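Local coordinates for Di-haem cytochrome c peroxidase family protein (Burkholderia thailandensis E264, PDB 6NX0), which carries two covalently bound c-type haems, probably acts as a peroxidase and forms an unusually stable bis-Fe(IV) state, at residues D263-Y275 with V451-V463. Numbering follows the deposited sequence. Where two conformers were deposited one is given.
Sequences DEMAPFSSRYDAY and VAFLRTLTDARYV
S270 and T456 meet where a capping box, formed by S270 and D273 at the start of helix 271-276, is set against the chain leaving helix 444-455. It is a worked example of the start of one helix tied by polar atoms to the turn that follows another, here probably joining the two haem-bearing halves of the protein. The CB of S270 lies 3.2 Å from both T456 O and T458 O. Its OG accepts from D273 N and donates to D273 OD2, reaching that oxygen from above the carboxylate plane; R373 holds the other oxygen of D273. Y272, the second residue of the helix, donates from N to T456 O, tilted 31° from the carbonyl plane.

Y272 can be followed outward. Its CB sits 3.4 Å from T456 OG1, whose own proton goes to F453 O. With CG anti to the backbone N (chi1 173°), the side chain runs beside L457, so that CG comes 3.6 Å and CD2 4.0 Å from L457 CD2. CD1 meets the rim of the F453 ring at F453 CE1, 3.8 Å away, and CE1 lies near the same atom; the rings pack obliquely, planes at 80°. OH hydrogen-bonds S317 OG. The F453 side chain is about 7 Å from a bound heme c, probably the one attached through C301.

At the other end, D459 OD1 accepts hydrogen bonds from S269 N and S269 OG, while Y165 binds OD2. S269 OG in turn accepts from A460 N at 3.0 Å.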
loop_
_atom_site.group_PDB
_atom_site.type_symbol
_atom_site.label_atom_id
_atom_site.label_comp_id
_atom_site.label_asym_id
_atom_site.label_seq_id
_atom_site.Cartn_x
_atom_site.Cartn_y
_atom_site.Cartn_z
ATOM N N ASP A 263 14.416 -1.668 11.797
ATOM C CA ASP A 263 15.147 -0.947 10.766
ATOM C C ASP A 263 15.333 -1.779 9.506
ATOM O O ASP A 263 15.409 -1.220 8.405
ATOM C CB ASP A 263 16.509 -0.506 11.310
ATOM C CG ASP A 263 16.420 0.666 12.286
ATOM O OD1 ASP A 263 15.354 1.306 12.422
ATOM O OD2 ASP A 263 17.450 0.959 12.926
ATOM N N GLU A 264 15.420 -3.106 9.624
ATOM C CA GLU A 264 15.624 -3.882 8.414
ATOM C C GLU A 264 14.415 -3.827 7.498
ATOM O O GLU A 264 14.527 -4.179 6.322
ATOM C CB GLU A 264 15.975 -5.336 8.751
ATOM C CG GLU A 264 14.866 -6.190 9.314
ATOM C CD GLU A 264 15.228 -7.680 9.265
ATOM O OE1 GLU A 264 16.168 -8.050 8.523
ATOM O OE2 GLU A 264 14.586 -8.481 9.963
ATOM N N MET A 265 13.281 -3.357 7.999
ATOM C CA MET A 265 12.087 -3.211 7.176
ATOM C C MET A 265 11.971 -1.819 6.555
ATOM O O MET A 265 10.911 -1.487 6.003
ATOM C CB MET A 265 10.849 -3.562 8.019
ATOM C CG MET A 265 10.850 -5.019 8.508
ATOM S SD MET A 265 11.012 -6.223 7.161
ATOM C CE MET A 265 9.323 -6.300 6.623
ATOM N N ALA A 266 13.052 -1.029 6.602
ATOM C CA ALA A 266 13.142 0.268 5.921
ATOM C C ALA A 266 14.599 0.484 5.505
ATOM O O ALA A 266 15.320 1.311 6.082
ATOM C CB ALA A 266 12.638 1.391 6.833
ATOM N N PRO A 267 15.060 -0.241 4.473
ATOM C CA PRO A 267 16.508 -0.273 4.184
ATOM C C PRO A 267 17.072 0.987 3.546
ATOM O O PRO A 267 18.243 1.317 3.801
ATOM C CB PRO A 267 16.656 -1.475 3.237
ATOM C CG PRO A 267 15.363 -2.260 3.339
ATOM C CD PRO A 267 14.315 -1.264 3.710
ATOM N N PHE A 268 16.320 1.673 2.679
ATOM C CA PHE A 268 16.821 2.846 1.956
ATOM C C PHE A 268 18.148 2.535 1.256
ATOM O O PHE A 268 19.162 3.209 1.456
ATOM C CB PHE A 268 16.967 4.045 2.904
ATOM C CG PHE A 268 15.659 4.537 3.475
ATOM C CD1 PHE A 268 14.755 5.243 2.690
ATOM C CD2 PHE A 268 15.348 4.315 4.807
ATOM C CE1 PHE A 268 13.561 5.698 3.215
ATOM C CE2 PHE A 268 14.151 4.770 5.335
ATOM C CZ PHE A 268 13.267 5.471 4.528
ATOM N N SER A 269 18.118 1.491 0.419
ATOM C CA SER A 269 19.325 0.977 -0.228
ATOM C C SER A 269 19.240 1.050 -1.748
ATOM O O SER A 269 19.984 0.347 -2.433
ATOM C CB SER A 269 19.593 -0.460 0.210
ATOM O OG SER A 269 18.611 -1.340 -0.308
ATOM N N SER A 270 18.391 1.913 -2.289
ATOM C CA SER A 270 18.208 1.987 -3.729
ATOM C C SER A 270 19.250 2.907 -4.354
ATOM O O SER A 270 19.946 3.659 -3.665
ATOM C CB SER A 270 16.810 2.484 -4.070
ATOM O OG SER A 270 16.679 3.863 -3.757
ATOM N N ARG A 271 19.320 2.868 -5.687
ATOM C CA ARG A 271 20.191 3.809 -6.397
ATOM C C ARG A 271 19.699 5.244 -6.238
ATOM O O ARG A 271 20.519 6.165 -6.164
ATOM C CB ARG A 271 20.326 3.410 -7.868
ATOM C CG ARG A 271 21.260 2.202 -8.029
ATOM C CD ARG A 271 21.501 1.784 -9.497
ATOM N NE ARG A 271 21.874 2.921 -10.340
ATOM C CZ ARG A 271 21.068 3.531 -11.212
ATOM N NH1 ARG A 271 19.825 3.115 -11.435
ATOM N NH2 ARG A 271 21.523 4.569 -11.888
ATOM N N TYR A 272 18.382 5.459 -6.123
ATOM C CA TYR A 272 17.899 6.791 -5.789
ATOM C C TYR A 272 18.440 7.242 -4.431
ATOM O O TYR A 272 18.832 8.410 -4.271
ATOM C CB TYR A 272 16.368 6.816 -5.821
ATOM C CG TYR A 272 15.804 8.127 -5.329
ATOM C CD1 TYR A 272 15.715 9.217 -6.179
ATOM C CD2 TYR A 272 15.372 8.271 -4.016
ATOM C CE1 TYR A 272 15.191 10.435 -5.730
ATOM C CE2 TYR A 272 14.867 9.479 -3.553
ATOM C CZ TYR A 272 14.779 10.555 -4.423
ATOM O OH TYR A 272 14.271 11.768 -3.993
ATOM N N ASP A 273 18.477 6.338 -3.444
ATOM C CA ASP A 273 19.019 6.691 -2.128
ATOM C C ASP A 273 20.511 7.003 -2.207
ATOM O O ASP A 273 21.005 7.887 -1.501
ATOM C CB ASP A 273 18.755 5.572 -1.127
ATOM C CG ASP A 273 17.281 5.371 -0.876
ATOM O OD1 ASP A 273 16.599 6.379 -0.550
ATOM O OD2 ASP A 273 16.808 4.224 -1.033
ATOM N N ALA A 274 21.242 6.306 -3.072
ATOM C CA ALA A 274 22.660 6.616 -3.234
ATOM C C ALA A 274 22.852 7.965 -3.910
ATOM O O ALA A 274 23.852 8.652 -3.656
ATOM C CB ALA A 274 23.341 5.511 -4.034
ATOM N N TYR A 275 21.918 8.352 -4.777
ATOM C CA TYR A 275 21.938 9.671 -5.399
ATOM C C TYR A 275 21.622 10.768 -4.384
ATOM O O TYR A 275 22.206 11.856 -4.443
ATOM C CB TYR A 275 20.948 9.696 -6.561
ATOM C CG TYR A 275 20.472 11.067 -6.964
ATOM C CD1 TYR A 275 21.239 11.871 -7.797
ATOM C CD2 TYR A 275 19.248 11.555 -6.521
ATOM C CE1 TYR A 275 20.803 13.131 -8.173
ATOM C CE2 TYR A 275 18.804 12.815 -6.896
ATOM C CZ TYR A 275 19.587 13.594 -7.722
ATOM O OH TYR A 275 19.151 14.847 -8.098
ATOM N N VAL A 451 9.416 5.739 -16.262
ATOM C CA VAL A 451 9.699 4.350 -15.878
ATOM C C VAL A 451 11.160 4.183 -15.470
ATOM O O VAL A 451 11.466 3.563 -14.448
ATOM C CB VAL A 451 9.317 3.399 -17.020
ATOM C CG1 VAL A 451 9.810 1.971 -16.734
ATOM C CG2 VAL A 451 7.833 3.435 -17.270
ATOM N N ALA A 452 12.085 4.750 -16.251
ATOM C CA ALA A 452 13.495 4.662 -15.880
ATOM C C ALA A 452 13.743 5.240 -14.489
ATOM O O ALA A 452 14.481 4.673 -13.678
ATOM C CB ALA A 452 14.356 5.387 -16.915
ATOM N N PHE A 453 13.103 6.372 -14.169
ATOM C CA PHE A 453 13.277 6.915 -12.838
ATOM C C PHE A 453 12.692 5.990 -11.772
ATOM O O PHE A 453 13.319 5.760 -10.742
ATOM C CB PHE A 453 12.647 8.301 -12.757
ATOM C CG PHE A 453 12.584 8.807 -11.375
ATOM C CD1 PHE A 453 13.738 9.066 -10.667
ATOM C CD2 PHE A 453 11.355 8.991 -10.742
ATOM C CE1 PHE A 453 13.679 9.495 -9.353
ATOM C CE2 PHE A 453 11.288 9.422 -9.434
ATOM C CZ PHE A 453 12.440 9.670 -8.731
ATOM N N LEU A 454 11.488 5.449 -11.992
ATOM C CA LEU A 454 10.897 4.586 -10.964
ATOM C C LEU A 454 11.760 3.365 -10.693
ATOM O O LEU A 454 11.763 2.836 -9.577
ATOM C CB LEU A 454 9.492 4.167 -11.375
ATOM C CG LEU A 454 8.485 5.332 -11.413
ATOM C CD1 LEU A 454 7.120 4.817 -11.896
ATOM C CD2 LEU A 454 8.389 6.020 -10.046
ATOM N N ARG A 455 12.492 2.897 -11.698
ATOM C CA ARG A 455 13.354 1.743 -11.488
ATOM C C ARG A 455 14.535 2.055 -10.568
ATOM O O ARG A 455 15.122 1.130 -9.997
ATOM C CB ARG A 455 13.817 1.228 -12.859
ATOM C CG ARG A 455 12.711 0.634 -13.707
ATOM C CD ARG A 455 13.124 0.520 -15.203
ATOM N NE ARG A 455 14.318 -0.316 -15.366
ATOM C CZ ARG A 455 14.308 -1.646 -15.450
ATOM N NH1 ARG A 455 13.166 -2.313 -15.396
ATOM N NH2 ARG A 455 15.465 -2.305 -15.579
ATOM N N THR A 456 14.882 3.330 -10.360
ATOM C CA THR A 456 15.930 3.673 -9.399
ATOM C C THR A 456 15.490 3.519 -7.947
ATOM O O THR A 456 16.325 3.626 -7.039
ATOM C CB THR A 456 16.443 5.115 -9.597
ATOM O OG1 THR A 456 15.502 6.082 -9.078
ATOM C CG2 THR A 456 16.784 5.405 -11.063
ATOM N N LEU A 457 14.203 3.280 -7.702
ATOM C CA LEU A 457 13.686 3.186 -6.345
ATOM C C LEU A 457 13.682 1.754 -5.811
ATOM O O LEU A 457 13.128 1.497 -4.741
ATOM C CB LEU A 457 12.264 3.753 -6.285
ATOM C CG LEU A 457 12.031 5.091 -6.974
ATOM C CD1 LEU A 457 10.602 5.564 -6.762
ATOM C CD2 LEU A 457 13.015 6.127 -6.462
ATOM N N THR A 458 14.276 0.820 -6.532
ATOM C CA THR A 458 14.357 -0.561 -6.078
ATOM C C THR A 458 15.516 -0.752 -5.105
ATOM O O THR A 458 16.657 -0.380 -5.396
ATOM C CB THR A 458 14.531 -1.461 -7.292
ATOM O OG1 THR A 458 13.438 -1.247 -8.189
ATOM C CG2 THR A 458 14.608 -2.910 -6.895
ATOM N N ASP A 459 15.219 -1.340 -3.948
ATOM C CA ASP A 459 16.252 -1.641 -2.975
ATOM C C ASP A 459 17.245 -2.636 -3.564
ATOM O O ASP A 459 16.915 -3.445 -4.437
ATOM C CB ASP A 459 15.610 -2.140 -1.680
ATOM C CG ASP A 459 15.228 -1.009 -0.777
ATOM O OD1 ASP A 459 16.140 -0.355 -0.234
ATOM O OD2 ASP A 459 14.032 -0.738 -0.613
ATOM N N ALA A 460 18.497 -2.538 -3.095
ATOM C CA ALA A 460 19.608 -3.230 -3.740
ATOM C C ALA A 460 19.393 -4.737 -3.839
ATOM O O ALA A 460 19.790 -5.356 -4.842
ATOM C CB ALA A 460 20.897 -2.940 -2.977
ATOM N N ARG A 461 18.815 -5.344 -2.797
ATOM C CA ARG A 461 18.577 -6.789 -2.749
ATOM C C ARG A 461 17.744 -7.284 -3.923
ATOM O O ARG A 461 17.816 -8.469 -4.276
ATOM C CB ARG A 461 17.868 -7.156 -1.426
ATOM C CG ARG A 461 17.499 -8.623 -1.265
ATOM C CD ARG A 461 16.938 -8.855 0.130
ATOM N NE ARG A 461 16.465 -10.220 0.350
ATOM C CZ ARG A 461 15.821 -10.620 1.444
ATOM N NH1 ARG A 461 15.549 -9.756 2.413
ATOM N NH2 ARG A 461 15.437 -11.887 1.565
ATOM N N TYR A 462 16.932 -6.416 -4.518
ATOM C CA TYR A 462 15.875 -6.862 -5.418
ATOM C C TYR A 462 16.039 -6.415 -6.861
ATOM O O TYR A 462 15.135 -6.674 -7.665
ATOM C CB TYR A 462 14.514 -6.364 -4.909
ATOM C CG TYR A 462 14.292 -6.663 -3.452
ATOM C CD1 TYR A 462 14.175 -7.972 -3.009
ATOM C CD2 TYR A 462 14.186 -5.642 -2.524
ATOM C CE1 TYR A 462 13.954 -8.258 -1.677
ATOM C CE2 TYR A 462 13.965 -5.920 -1.180
ATOM C CZ TYR A 462 13.857 -7.229 -0.773
ATOM O OH TYR A 462 13.627 -7.502 0.569
ATOM N N VAL A 463 17.157 -5.767 -7.234
ATOM C CA VAL A 463 17.248 -5.180 -8.576
ATOM C C VAL A 463 17.142 -6.230 -9.663
ATOM O O VAL A 463 16.639 -5.942 -10.754
ATOM C CB VAL A 463 18.532 -4.349 -8.747
ATOM C CG1 VAL A 463 18.491 -3.115 -7.856
ATOM C CG2 VAL A 463 19.755 -5.188 -8.473
HETATM O O HOH W 1 18.463 -4.139 -0.064
HETATM O O HOH W 2 18.391 0.524 -7.151
HETATM O O HOH W 3 17.950 0.732 -9.854
#